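Long-range contacts in dihydroorotase (Saccharomyces cerevisiae S288C, PDB 6L0J), which catalyses the reversible, zinc-dependent interconversion of N-carbamoyl-L-aspartate and (S)-dihydroorotate, the third step of de novo pyrimidine biosynthesis: residues Leu9-His14 and Val35-Ile40; Ala102-Asn107 and Glu139-His144; Pro47-Asp52 and Tyr75-Leu80. All coordinates share one frame; numbering follows the deposited sequence.

Contact 1: residues Leu9-His14 and Val35-Ile40; sequences LTCDMH and VSIAYI. With ZN (zinc ion), chain E.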
ATOM      1  N   LEU A   9      33.053  -1.426  16.700  1.00 19.56           N
ATOM      2  CA  LEU A   9      32.980  -1.980  15.347  1.00 19.88           C
ATOM      3  C   LEU A   9      31.520  -2.279  15.020  1.00 17.98           C
ATOM      4  O   LEU A   9      30.997  -3.345  15.356  1.00 18.58           O
ATOM      5  CB  LEU A   9      33.841  -3.232  15.240  1.00 24.66           C
ATOM      6  CG  LEU A   9      35.323  -3.134  15.576  1.00 21.70           C
ATOM      7  CD1 LEU A   9      35.972  -4.517  15.437  1.00 26.48           C
ATOM      8  CD2 LEU A   9      36.006  -2.133  14.659  1.00 22.12           C
ATOM      9  N   THR A  10      30.861  -1.335  14.358  1.00 15.94           N
ATOM     10  CA  THR A  10      29.437  -1.452  14.068  1.00 14.39           C
ATOM     11  C   THR A  10      29.195  -2.424  12.916  1.00 15.31           C
ATOM     12  O   THR A  10      30.019  -2.566  12.006  1.00 12.56           O
ATOM     13  CB  THR A  10      28.862  -0.083  13.719  1.00 14.06           C
ATOM     14  OG1 THR A  10      29.749   0.583  12.809  1.00 16.99           O
ATOM     15  CG2 THR A  10      28.688   0.772  14.984  1.00 14.82           C
ATOM     16  N   CYS A  11      28.021  -3.065  12.943  1.00 14.06           N
ATOM     17  CA  CYS A  11      27.632  -4.098  11.984  1.00 12.44           C
ATOM     18  C   CYS A  11      26.304  -3.742  11.351  1.00 10.84           C
ATOM     19  O   CYS A  11      25.342  -3.453  12.065  1.00 14.26           O
ATOM     20  CB  CYS A  11      27.456  -5.461  12.687  1.00 17.54           C
ATOM     21  SG  CYS A  11      28.926  -6.304  12.989  1.00 40.01           S
ATOM     22  N   ASP A  12      26.226  -3.822  10.032  1.00 11.06           N
ATOM     23  CA  ASP A  12      24.953  -3.810   9.326  1.00 10.20           C
ATOM     24  C   ASP A  12      24.893  -5.150   8.602  1.00 11.19           C
ATOM     25  O   ASP A  12      25.567  -5.347   7.586  1.00  9.02           O
ATOM     26  CB  ASP A  12      24.860  -2.603   8.380  1.00 11.27           C
ATOM     27  CG  ASP A  12      23.550  -2.537   7.614  1.00 15.42           C
ATOM     28  OD1 ASP A  12      22.740  -3.485   7.679  1.00 12.48           O
ATOM     29  OD2 ASP A  12      23.330  -1.518   6.916  1.00 14.65           O
ATOM     30  N   MET A  13      24.085  -6.086   9.113  1.00  9.37           N
ATOM     31  CA  MET A  13      24.086  -7.431   8.548  1.00  9.81           C
ATOM     32  C   MET A  13      23.041  -7.633   7.457  1.00  9.46           C
ATOM     33  O   MET A  13      22.619  -8.776   7.228  1.00 10.55           O
ATOM     34  CB  MET A  13      23.907  -8.464   9.658  1.00 12.67           C
ATOM     35  CG  MET A  13      25.064  -8.475  10.664  1.00 12.16           C
ATOM     36  SD  MET A  13      26.699  -8.432   9.874  1.00 13.93           S
ATOM     37  CE  MET A  13      27.734  -9.016  11.223  1.00 14.36           C
ATOM     38  N   HIS A  14      22.631  -6.572   6.749  1.00  9.07           N
ATOM     39  CA  HIS A  14      21.707  -6.749   5.615  1.00  7.22           C
ATOM     40  C   HIS A  14      21.851  -5.531   4.690  1.00  8.28           C
ATOM     41  O   HIS A  14      21.129  -4.547   4.840  1.00  7.67           O
ATOM     42  CB  HIS A  14      20.273  -6.934   6.088  1.00  6.12           C
ATOM     43  CG  HIS A  14      19.326  -7.385   5.007  1.00  8.72           C
ATOM     44  ND1 HIS A  14      18.352  -8.342   5.214  1.00  9.72           N
ATOM     45  CD2 HIS A  14      19.224  -7.022   3.706  1.00  7.22           C
ATOM     46  CE1 HIS A  14      17.681  -8.537   4.089  1.00  7.60           C
ATOM     47  NE2 HIS A  14      18.188  -7.742   3.161  1.00 10.03           N
ATOM     48  N   VAL A  35      28.863   2.488   9.643  1.00 13.04           N
ATOM     49  CA  VAL A  35      28.903   1.039   9.709  1.00 13.75           C
ATOM     50  C   VAL A  35      30.300   0.590   9.317  1.00 14.18           C
ATOM     51  O   VAL A  35      30.816   0.998   8.268  1.00 13.40           O
ATOM     52  CB  VAL A  35      27.836   0.407   8.796  1.00 12.93           C
ATOM     53  CG1 VAL A  35      28.024  -1.110   8.729  1.00 11.98           C
ATOM     54  CG2 VAL A  35      26.417   0.772   9.286  1.00 11.80           C
ATOM     55  N   SER A  36      30.897  -0.264  10.146  1.00 11.81           N
ATOM     56  CA  SER A  36      32.205  -0.848   9.889  1.00 13.39           C
ATOM     57  C   SER A  36      32.125  -2.164   9.112  1.00 15.12           C
ATOM     58  O   SER A  36      32.958  -2.408   8.234  1.00 13.10           O
ATOM     59  CB  SER A  36      32.930  -1.064  11.228  1.00 14.96           C
ATOM     60  OG  SER A  36      34.162  -1.727  11.034  1.00 20.21           O
ATOM     61  N   ILE A  37      31.150  -3.024   9.434  1.00 14.18           N
ATOM     62  CA  ILE A  37      31.019  -4.362   8.859  1.00 12.90           C
ATOM     63  C   ILE A  37      29.668  -4.468   8.151  1.00 11.48           C
ATOM     64  O   ILE A  37      28.633  -4.114   8.722  1.00 10.79           O
ATOM     65  CB  ILE A  37      31.160  -5.455   9.938  1.00 13.32           C
ATOM     66  CG1 ILE A  37      32.484  -5.297  10.704  1.00 19.41           C
ATOM     67  CG2 ILE A  37      31.091  -6.849   9.314  1.00 14.56           C
ATOM     68  CD1 ILE A  37      32.468  -5.923  12.080  1.00 14.56           C
ATOM     69  N   ALA A  38      29.676  -4.986   6.921  1.00  8.27           N
ATOM     70  CA  ALA A  38      28.464  -5.120   6.118  1.00 14.17           C
ATOM     71  C   ALA A  38      28.325  -6.539   5.573  1.00 15.80           C
ATOM     72  O   ALA A  38      29.278  -7.092   5.012  1.00 14.21           O
ATOM     73  CB  ALA A  38      28.464  -4.129   4.950  1.00 10.29           C
ATOM     74  N   TYR A  39      27.142  -7.124   5.733  1.00 12.91           N
ATOM     75  CA  TYR A  39      26.821  -8.398   5.103  1.00  9.76           C
ATOM     76  C   TYR A  39      26.107  -8.095   3.789  1.00 10.94           C
ATOM     77  O   TYR A  39      25.015  -7.514   3.797  1.00  9.44           O
ATOM     78  CB  TYR A  39      25.968  -9.262   6.030  1.00  8.81           C
ATOM     79  CG  TYR A  39      25.682 -10.671   5.520  1.00  8.54           C
ATOM     80  CD1 TYR A  39      26.673 -11.662   5.543  1.00 10.14           C
ATOM     81  CD2 TYR A  39      24.422 -11.019   5.051  1.00 10.33           C
ATOM     82  CE1 TYR A  39      26.411 -12.956   5.101  1.00 13.09           C
ATOM     83  CE2 TYR A  39      24.146 -12.330   4.596  1.00 13.06           C
ATOM     84  CZ  TYR A  39      25.152 -13.286   4.625  1.00 13.20           C
ATOM     85  OH  TYR A  39      24.903 -14.582   4.194  1.00 12.85           O
ATOM     86  N   ILE A  40      26.723  -8.501   2.672  1.00  8.17           N
ATOM     87  CA  ILE A  40      26.329  -8.074   1.335  1.00  8.38           C
ATOM     88  C   ILE A  40      25.386  -9.096   0.717  1.00  9.02           C
ATOM     89  O   ILE A  40      25.781 -10.238   0.465  1.00  7.54           O
ATOM     90  CB  ILE A  40      27.565  -7.880   0.442  1.00  8.76           C
ATOM     91  CG1 ILE A  40      28.524  -6.845   1.060  1.00  9.54           C
ATOM     92  CG2 ILE A  40      27.152  -7.492  -0.978  1.00  7.82           C
ATOM     93  CD1 ILE A  40      27.923  -5.474   1.258  1.00 10.15           C
TER
HETATM   94 ZN    ZN E 401      17.269  -7.173   1.462  1.00 15.02          ZN

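Contact 2: residues Ala102-Asn107 and Glu139-His144; sequences AGVTTN and EKPSVH. With LMR ((2S)-2-hydroxybutanedioic acid), chain G.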
ATOM      1  N   ALA A 102      10.366 -17.208  -4.501  1.00 15.55           N
ATOM      2  CA  ALA A 102      10.192 -16.718  -5.869  1.00 18.31           C
ATOM      3  C   ALA A 102       9.055 -15.698  -5.966  1.00 19.78           C
ATOM      4  O   ALA A 102       7.933 -15.955  -5.520  1.00 19.67           O
ATOM      5  CB  ALA A 102       9.931 -17.887  -6.820  1.00 21.36           C
ATOM      6  N   GLY A 103       9.367 -14.520  -6.533  1.00 18.54           N
ATOM      7  CA  GLY A 103       8.389 -13.490  -6.819  1.00 20.66           C
ATOM      8  C   GLY A 103       8.140 -12.457  -5.725  1.00 20.99           C
ATOM      9  O   GLY A 103       7.468 -11.454  -5.995  1.00 16.71           O
ATOM     10  N   VAL A 104       8.657 -12.646  -4.501  1.00 11.20           N
ATOM     11  CA  VAL A 104       8.200 -11.780  -3.413  1.00 15.91           C
ATOM     12  C   VAL A 104       8.954 -10.457  -3.329  1.00 17.51           C
ATOM     13  O   VAL A 104       8.485  -9.546  -2.626  1.00 14.65           O
ATOM     14  CB  VAL A 104       8.257 -12.459  -2.022  1.00 14.83           C
ATOM     15  CG1 VAL A 104       7.468 -13.777  -2.020  1.00 17.19           C
ATOM     16  CG2 VAL A 104       9.689 -12.699  -1.563  1.00 12.45           C
ATOM     17  N   THR A 105      10.098 -10.308  -3.998  1.00 12.11           N
ATOM     18  CA  THR A 105      10.818  -9.038  -3.861  1.00 18.02           C
ATOM     19  C   THR A 105      11.789  -8.835  -5.028  1.00 17.74           C
ATOM     20  O   THR A 105      11.798  -9.598  -6.001  1.00 13.47           O
ATOM     21  CB  THR A 105      11.542  -8.965  -2.511  1.00 16.35           C
ATOM     22  OG1 THR A 105      12.028  -7.629  -2.311  1.00 18.65           O
ATOM     23  CG2 THR A 105      12.699  -9.972  -2.449  1.00 14.22           C
ATOM     24  N   THR A 106      12.597  -7.778  -4.923  1.00 13.86           N
ATOM     25  CA  THR A 106      13.524  -7.386  -5.983  1.00 16.93           C
ATOM     26  C   THR A 106      14.431  -8.539  -6.399  1.00 14.11           C
ATOM     27  O   THR A 106      15.110  -9.137  -5.565  1.00 11.41           O
ATOM     28  CB  THR A 106      14.390  -6.224  -5.504  1.00 16.54           C
ATOM     29  OG1 THR A 106      13.548  -5.122  -5.112  1.00 12.36           O
ATOM     30  CG2 THR A 106      15.384  -5.802  -6.614  1.00 11.96           C
ATOM     31  N   ASN A 107      14.450  -8.835  -7.702  1.00 12.88           N
ATOM     32  CA  ASN A 107      15.375  -9.820  -8.261  1.00 14.68           C
ATOM     33  C   ASN A 107      15.181 -11.187  -7.615  1.00 17.76           C
ATOM     34  O   ASN A 107      16.148 -11.893  -7.327  1.00 15.57           O
ATOM     35  CB  ASN A 107      16.836  -9.370  -8.116  1.00 14.56           C
ATOM     36  CG  ASN A 107      17.168  -8.158  -8.983  1.00 19.20           C
ATOM     37  OD1 ASN A 107      16.449  -7.855  -9.924  1.00 18.18           O
ATOM     38  ND2 ASN A 107      18.263  -7.461  -8.661  1.00 14.89           N
ATOM     39  N   GLU A 139       8.867 -14.622   3.587  1.00  7.74           N
ATOM     40  CA  GLU A 139       7.518 -14.296   3.149  1.00 10.72           C
ATOM     41  C   GLU A 139       7.043 -15.396   2.220  1.00 10.33           C
ATOM     42  O   GLU A 139       7.775 -15.790   1.311  1.00 12.28           O
ATOM     43  CB  GLU A 139       7.460 -12.962   2.408  1.00 10.02           C
ATOM     44  CG  GLU A 139       7.517 -11.724   3.303  1.00  9.84           C
ATOM     45  CD  GLU A 139       7.130 -10.462   2.534  1.00 12.60           C
ATOM     46  OE1 GLU A 139       7.978  -9.958   1.759  1.00 13.08           O
ATOM     47  OE2 GLU A 139       5.975  -9.991   2.690  1.00  9.65           O
ATOM     48  N   LYS A 140       5.848 -15.871   2.432  1.00 10.57           N
ATOM     49  CA  LYS A 140       5.282 -16.814   1.479  1.00 12.05           C
ATOM     50  C   LYS A 140       4.734 -16.068   0.262  1.00 14.06           C
ATOM     51  O   LYS A 140       4.112 -15.009   0.412  1.00 13.41           O
ATOM     52  CB  LYS A 140       4.161 -17.621   2.127  1.00 17.61           C
ATOM     53  CG  LYS A 140       4.622 -18.627   3.197  1.00 16.21           C
ATOM     54  CD  LYS A 140       5.249 -19.853   2.566  1.00 23.24           C
ATOM     55  CE  LYS A 140       5.338 -21.029   3.539  1.00 29.30           C
ATOM     56  NZ  LYS A 140       4.074 -21.837   3.551  1.00 34.76           N
ATOM     57  N   PRO A 141       4.947 -16.594  -0.948  1.00 14.00           N
ATOM     58  CA  PRO A 141       4.322 -15.988  -2.131  1.00 19.28           C
ATOM     59  C   PRO A 141       2.807 -15.910  -1.970  1.00 18.18           C
ATOM     60  O   PRO A 141       2.176 -16.770  -1.349  1.00 17.17           O
ATOM     61  CB  PRO A 141       4.721 -16.934  -3.275  1.00 22.59           C
ATOM     62  CG  PRO A 141       5.966 -17.632  -2.784  1.00 19.41           C
ATOM     63  CD  PRO A 141       5.770 -17.768  -1.288  1.00 19.17           C
ATOM     64  N   SER A 142       2.230 -14.849  -2.519  1.00 16.30           N
ATOM     65  CA  SER A 142       0.805 -14.608  -2.353  1.00 20.76           C
ATOM     66  C   SER A 142      -0.022 -15.674  -3.074  1.00 21.99           C
ATOM     67  O   SER A 142       0.344 -16.157  -4.148  1.00 22.47           O
ATOM     68  CB  SER A 142       0.438 -13.212  -2.857  1.00 21.97           C
ATOM     69  OG  SER A 142       0.776 -12.222  -1.891  1.00 22.75           O
ATOM     70  N   VAL A 143      -1.127 -16.062  -2.442  1.00 22.12           N
ATOM     71  CA  VAL A 143      -2.075 -17.034  -2.973  1.00 30.37           C
ATOM     72  C   VAL A 143      -3.456 -16.469  -2.683  1.00 34.70           C
ATOM     73  O   VAL A 143      -3.864 -16.409  -1.519  1.00 33.99           O
ATOM     74  CB  VAL A 143      -1.934 -18.428  -2.336  1.00 26.58           C
ATOM     75  CG1 VAL A 143      -2.708 -19.451  -3.149  1.00 38.03           C
ATOM     76  CG2 VAL A 143      -0.469 -18.857  -2.172  1.00 25.48           C
ATOM     77  N   HIS A 144      -4.180 -16.058  -3.725  1.00 46.20           N
ATOM     78  CA  HIS A 144      -5.511 -15.504  -3.513  1.00 53.65           C
ATOM     79  C   HIS A 144      -6.615 -16.390  -4.051  1.00 64.21           C
ATOM     80  O   HIS A 144      -7.777 -16.209  -3.663  1.00 72.29           O
ATOM     81  CB  HIS A 144      -5.593 -14.090  -4.091  1.00 53.48           C
ATOM     82  CG  HIS A 144      -4.943 -13.088  -3.195  1.00 44.47           C
ATOM     83  ND1 HIS A 144      -3.817 -12.381  -3.555  1.00 44.54           N
ATOM     84  CD2 HIS A 144      -5.206 -12.751  -1.911  1.00 43.86           C
ATOM     85  CE1 HIS A 144      -3.445 -11.614  -2.546  1.00 37.91           C
ATOM     86  NE2 HIS A 144      -4.271 -11.820  -1.537  1.00 41.00           N
TER
HETATM   87  C1  LMR G 403      14.509  -6.984  -0.226  1.00 15.22           C
HETATM   88  O1A LMR G 403      15.294  -7.203   0.745  1.00  9.77           O
HETATM   89  O1B LMR G 403      13.412  -7.579  -0.206  1.00 16.60           O
HETATM   90  C2  LMR G 403      14.803  -6.088  -1.460  1.00 15.88           C
HETATM   91  O2  LMR G 403      13.941  -4.965  -1.704  1.00 15.33           O
HETATM   92  C3  LMR G 403      16.152  -5.466  -1.381  1.00 19.13           C
HETATM   93  C4  LMR G 403      16.347  -5.092  -2.844  1.00 11.93           C
HETATM   94  O4A LMR G 403      15.660  -4.180  -3.429  1.00 10.86           O
HETATM   95  O4B LMR G 403      17.192  -5.777  -3.427  1.00 12.74           O

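Contact 3: residues Pro47-Asp52 and Tyr75-Leu80; sequences PITTLD and YLSKDL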
ATOM      1  N   PRO A  47      21.872 -13.233 -10.274  1.00 14.73           N
ATOM      2  CA  PRO A  47      22.279 -13.396  -8.871  1.00 16.03           C
ATOM      3  C   PRO A  47      23.664 -14.009  -8.730  1.00 15.95           C
ATOM      4  O   PRO A  47      24.180 -14.677  -9.627  1.00 14.66           O
ATOM      5  CB  PRO A  47      21.216 -14.343  -8.304  1.00 15.07           C
ATOM      6  CG  PRO A  47      20.673 -15.061  -9.485  1.00 21.36           C
ATOM      7  CD  PRO A  47      20.680 -14.040 -10.590  1.00 18.17           C
ATOM      8  N   ILE A  48      24.255 -13.799  -7.557  1.00 12.77           N
ATOM      9  CA  ILE A  48      25.568 -14.361  -7.244  1.00 13.09           C
ATOM     10  C   ILE A  48      25.360 -15.822  -6.845  1.00 15.66           C
ATOM     11  O   ILE A  48      24.876 -16.119  -5.748  1.00 14.64           O
ATOM     12  CB  ILE A  48      26.276 -13.576  -6.141  1.00 14.07           C
ATOM     13  CG1 ILE A  48      26.320 -12.093  -6.484  1.00 15.48           C
ATOM     14  CG2 ILE A  48      27.690 -14.151  -5.901  1.00  9.19           C
ATOM     15  CD1 ILE A  48      26.700 -11.242  -5.309  1.00 17.02           C
ATOM     16  N   THR A  49      25.700 -16.745  -7.750  1.00 13.72           N
ATOM     17  CA  THR A  49      25.611 -18.172  -7.477  1.00 16.17           C
ATOM     18  C   THR A  49      26.897 -18.907  -7.825  1.00 15.12           C
ATOM     19  O   THR A  49      26.911 -20.145  -7.822  1.00 14.85           O
ATOM     20  CB  THR A  49      24.444 -18.811  -8.234  1.00 16.80           C
ATOM     21  OG1 THR A  49      24.705 -18.781  -9.642  1.00 18.40           O
ATOM     22  CG2 THR A  49      23.125 -18.078  -7.935  1.00 13.31           C
ATOM     23  N   THR A  50      27.979 -18.192  -8.126  1.00 12.03           N
ATOM     24  CA  THR A  50      29.223 -18.848  -8.489  1.00 15.74           C
ATOM     25  C   THR A  50      30.370 -18.248  -7.696  1.00 12.07           C
ATOM     26  O   THR A  50      30.357 -17.068  -7.353  1.00 10.14           O
ATOM     27  CB  THR A  50      29.521 -18.732  -9.994  1.00 12.33           C
ATOM     28  OG1 THR A  50      29.710 -17.363 -10.330  1.00 13.07           O
ATOM     29  CG2 THR A  50      28.387 -19.281 -10.821  1.00 13.26           C
ATOM     30  N   LEU A  51      31.376 -19.084  -7.438  1.00 13.25           N
ATOM     31  CA  LEU A  51      32.541 -18.679  -6.655  1.00 12.74           C
ATOM     32  C   LEU A  51      33.285 -17.508  -7.291  1.00 13.20           C
ATOM     33  O   LEU A  51      33.639 -16.536  -6.615  1.00 10.72           O
ATOM     34  CB  LEU A  51      33.468 -19.878  -6.495  1.00 15.83           C
ATOM     35  CG  LEU A  51      34.703 -19.597  -5.651  1.00 20.01           C
ATOM     36  CD1 LEU A  51      34.262 -19.071  -4.319  1.00 15.27           C
ATOM     37  CD2 LEU A  51      35.499 -20.887  -5.500  1.00 21.00           C
ATOM     38  N   ASP A  52      33.529 -17.581  -8.600  1.00 13.84           N
ATOM     39  CA  ASP A  52      34.289 -16.525  -9.261  1.00 17.33           C
ATOM     40  C   ASP A  52      33.599 -15.164  -9.127  1.00 13.78           C
ATOM     41  O   ASP A  52      34.255 -14.145  -8.872  1.00 16.13           O
ATOM     42  CB  ASP A  52      34.497 -16.879 -10.731  1.00 20.10           C
ATOM     43  CG  ASP A  52      35.164 -15.768 -11.489  1.00 25.58           C
ATOM     44  OD1 ASP A  52      36.425 -15.730 -11.560  1.00 29.79           O
ATOM     45  OD2 ASP A  52      34.413 -14.894 -11.964  1.00 23.54           O
ATOM     46  N   TYR A  75      23.250 -16.535  -3.411  1.00 10.01           N
ATOM     47  CA  TYR A  75      21.804 -16.555  -3.609  1.00 11.15           C
ATOM     48  C   TYR A  75      21.350 -18.016  -3.696  1.00 12.94           C
ATOM     49  O   TYR A  75      21.866 -18.772  -4.527  1.00 10.83           O
ATOM     50  CB  TYR A  75      21.515 -15.776  -4.890  1.00  9.83           C
ATOM     51  CG  TYR A  75      20.087 -15.551  -5.369  1.00 11.84           C
ATOM     52  CD1 TYR A  75      19.374 -16.554  -6.012  1.00 11.68           C
ATOM     53  CD2 TYR A  75      19.521 -14.278  -5.313  1.00 13.14           C
ATOM     54  CE1 TYR A  75      18.085 -16.321  -6.520  1.00 13.13           C
ATOM     55  CE2 TYR A  75      18.243 -14.025  -5.832  1.00  9.74           C
ATOM     56  CZ  TYR A  75      17.534 -15.048  -6.425  1.00 14.28           C
ATOM     57  OH  TYR A  75      16.266 -14.788  -6.911  1.00 12.87           O
ATOM     58  N   LEU A  76      20.417 -18.423  -2.817  1.00  8.86           N
ATOM     59  CA  LEU A  76      19.959 -19.813  -2.790  1.00 10.53           C
ATOM     60  C   LEU A  76      19.258 -20.141  -4.098  1.00 16.37           C
ATOM     61  O   LEU A  76      18.229 -19.546  -4.427  1.00 13.35           O
ATOM     62  CB  LEU A  76      19.004 -20.059  -1.617  1.00  9.02           C
ATOM     63  CG  LEU A  76      18.558 -21.516  -1.484  1.00 14.96           C
ATOM     64  CD1 LEU A  76      19.775 -22.440  -1.301  1.00 14.07           C
ATOM     65  CD2 LEU A  76      17.543 -21.688  -0.337  1.00 12.19           C
ATOM     66  N   SER A  77      19.805 -21.102  -4.838  1.00 17.17           N
ATOM     67  CA  SER A  77      19.279 -21.407  -6.152  1.00 18.80           C
ATOM     68  C   SER A  77      19.579 -22.859  -6.477  1.00 22.32           C
ATOM     69  O   SER A  77      20.465 -23.480  -5.879  1.00 13.44           O
ATOM     70  CB  SER A  77      19.893 -20.481  -7.213  1.00 19.26           C
ATOM     71  OG  SER A  77      19.953 -21.134  -8.451  1.00 24.11           O
ATOM     72  N   LYS A  78      18.843 -23.393  -7.453  1.00 22.97           N
ATOM     73  CA  LYS A  78      19.072 -24.780  -7.853  1.00 23.28           C
ATOM     74  C   LYS A  78      20.448 -24.981  -8.476  1.00 21.72           C
ATOM     75  O   LYS A  78      20.921 -26.118  -8.536  1.00 23.02           O
ATOM     76  CB  LYS A  78      17.974 -25.238  -8.823  1.00 31.21           C
ATOM     77  CG  LYS A  78      16.697 -25.675  -8.108  1.00 34.71           C
ATOM     78  CD  LYS A  78      15.733 -26.438  -9.011  1.00 38.69           C
ATOM     79  CE  LYS A  78      14.426 -26.697  -8.276  1.00 38.96           C
ATOM     80  NZ  LYS A  78      14.718 -27.056  -6.856  1.00 34.55           N
ATOM     81  N   ASP A  79      21.108 -23.908  -8.923  1.00 19.76           N
ATOM     82  CA  ASP A  79      22.466 -24.032  -9.442  1.00 23.12           C
ATOM     83  C   ASP A  79      23.489 -24.337  -8.357  1.00 22.08           C
ATOM     84  O   ASP A  79      24.568 -24.841  -8.674  1.00 24.15           O
ATOM     85  CB  ASP A  79      22.876 -22.754 -10.173  1.00 27.12           C
ATOM     86  CG  ASP A  79      22.077 -22.530 -11.452  1.00 29.21           C
ATOM     87  OD1 ASP A  79      21.196 -23.359 -11.770  1.00 31.67           O
ATOM     88  OD2 ASP A  79      22.332 -21.530 -12.149  1.00 37.41           O
ATOM     89  N   LEU A  80      23.187 -24.046  -7.094  1.00 22.30           N
ATOM     90  CA  LEU A  80      24.119 -24.364  -6.022  1.00 16.83           C
ATOM     91  C   LEU A  80      24.160 -25.868  -5.780  1.00 17.61           C
ATOM     92  O   LEU A  80      23.153 -26.566  -5.915  1.00 20.07           O
ATOM     93  CB  LEU A  80      23.716 -23.655  -4.736  1.00 17.74           C
ATOM     94  CG  LEU A  80      23.695 -22.138  -4.720  1.00 15.61           C
ATOM     95  CD1 LEU A  80      23.419 -21.692  -3.308  1.00 16.44           C
ATOM     96  CD2 LEU A  80      25.017 -21.539  -5.239  1.00 15.38           C
TER
HETATM   97  O   HOH W   1      26.867 -22.476  -9.557  1.00 23.15           O
HETATM   98  O   HOH W   2      25.305 -20.896 -10.957  1.00 25.84           O

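Contact 1: residues Leu9-His14 and Val35-Ile40
Val35 and Asp12 interlock closely: CG1 of Val35 rests 3.5 Å from Asp12 CB, with CG2 a little farther off, and the valine thereby fills the hollow beside the aspartate backbone. CG1 stands anti to the backbone N of Val35 (chi1 172°), a rotation that carries it against N and CB of Asp12. On the opposite face of the sheet from Asp12, Ile37 fits against Cys11, its CD1 lying 3.7 Å from Cys11 SG. Next along, Met13 bends at chi2 (-45°) and crosses Tyr39 at about a right angle, Met13 SD 4.0 Å from Tyr39 CB. The parallel ladder consists of Ile37 N to Thr10 O, Asp12 N to Ile37 O (174° at the hydrogen) and Tyr39 N to Asp12 O. At its far end His14 N bonds to Asp12 OD1 from above the carboxylate plane, an Asx turn, while OD2 bonds to Ser257. His14 NE2 binds zinc at 2.0 Å alongside His16 and Asp258, and ND1 bonds to Glu179. These two strands and helix 20-32 form a beta-alpha-beta unit of the TIM barrel; helix 300-312 packs on Cys11, Met13 and Ile37, while strand 69-71 continues the sheet beyond strand 37-40.

Contact 2: residues Ala102-Asn107 and Glu139-His144
Val104 aims its side chain at the 139-144 loop, and its CG1 branch does the touching. That methyl stands anti to the carbonyl carbon of its own residue (chi1 -55°), which carries it to 3.8 Å from Pro141 CA and 3.9 Å from the backbone O of Glu139. The pyrrolidine of Pro141 adds to the contact: its CG comes 4.2 Å from Val104 CG1, and the same atom sits 3.8 Å from Ala102 O. Two loops thus meet through one methyl branch and one ring, with 180 Å² buried in all. Glu139 O is buried here without a polar partner in the model, facing a hydrocarbon group. The carboxylate of Glu139 is engaged elsewhere, OE1 bonding to His137, a residue that by similarity ligates the second zinc.

Past Val104 the chain turns to the ligand. The hydroxyl of Thr105 stands anti to the backbone N (chi1 -170°), and Thr105 OG1 donates a hydrogen bond to malate O1B, a carboxylate oxygen, at a modelled 2.5 Å. Thr106 OG1 comes to 2.9 Å from O4A of the other malate carboxylate, a bond that is uncertain because the same hydroxyl could also serve another acceptor. With a valine in place of Thr105 the hydroxyl is gone, and the carboxylate carrying O1B would probably be less firmly fixed in its rotation. Asn43 and Arg18 add further hydrogen bonds to the ligand.

Two chemistries therefore share the 102-107 loop: apolar contact toward 139-144, and one hydroxyl bonded to a carboxylate with a second close to the other. Since N-carbamoyl-L-aspartate is also a dicarboxylate, the bound malate probably mimics part of the substrate.

Contact 3: residues Pro47-Asp52 and Tyr75-Leu80
Ile48 O accepts the one direct hydrogen bond across this contact, from Tyr75 N at 2.9 Å and nearly straight (172° at the hydrogen). Next to it, Pro47 CB lies over one face of the Tyr75 ring, offset toward the rim, 3.5 Å from the ring centroid and 20° off its normal, a CH-pi contact. Tyr75 CG stands anti to the backbone N (chi1 -178°), which turns that face to the proline. Farther along, Thr49 sends CG2 to 3.7 Å from Tyr75 O, and Thr49 O is met by Leu80 CD2 at 3.5 Å. Waters join the two loops: one is held 2.6 Å from Thr49 OG1 and donates to Asp79 OD2, while another donates to Thr49 O and, weakly, to Asp79 O. The 75-80 loop is itself braced by a type I turn from Ser77 to Leu80 and by an ST turn in which Asp79 N bonds to Ser77 OG. Tyr75 OH bonds to Asn107 O, and its ring also meets Tyr100. The contact thus grades from a ring face and a direct backbone bond near Tyr75 to water-mediated links around Asp79, where an exposed carboxylate is reached through solvent.

In the fold
From the N terminus, contact 1 comes first: strand 11-15 returns to strand 37-40 after helix 20-32, closing a beta-alpha-beta crossover of the barrel wall. Strand 37-40 then leads through the 47-52 segment into helix 51-64, and contact 3 closes the loop around that helix and strand 69-71. Contact 2 opens afterwards and closes across helix 121-129 and strand 133-136. The three are in series, so none nests in or crosses another. Contacts 2 and 3 touch through Tyr75 and Asn107; contact 1 touches neither. Their centres lie about 19 to 26 Å apart; contact 1 joins barrel strands, while contacts 2 and 3 join loops.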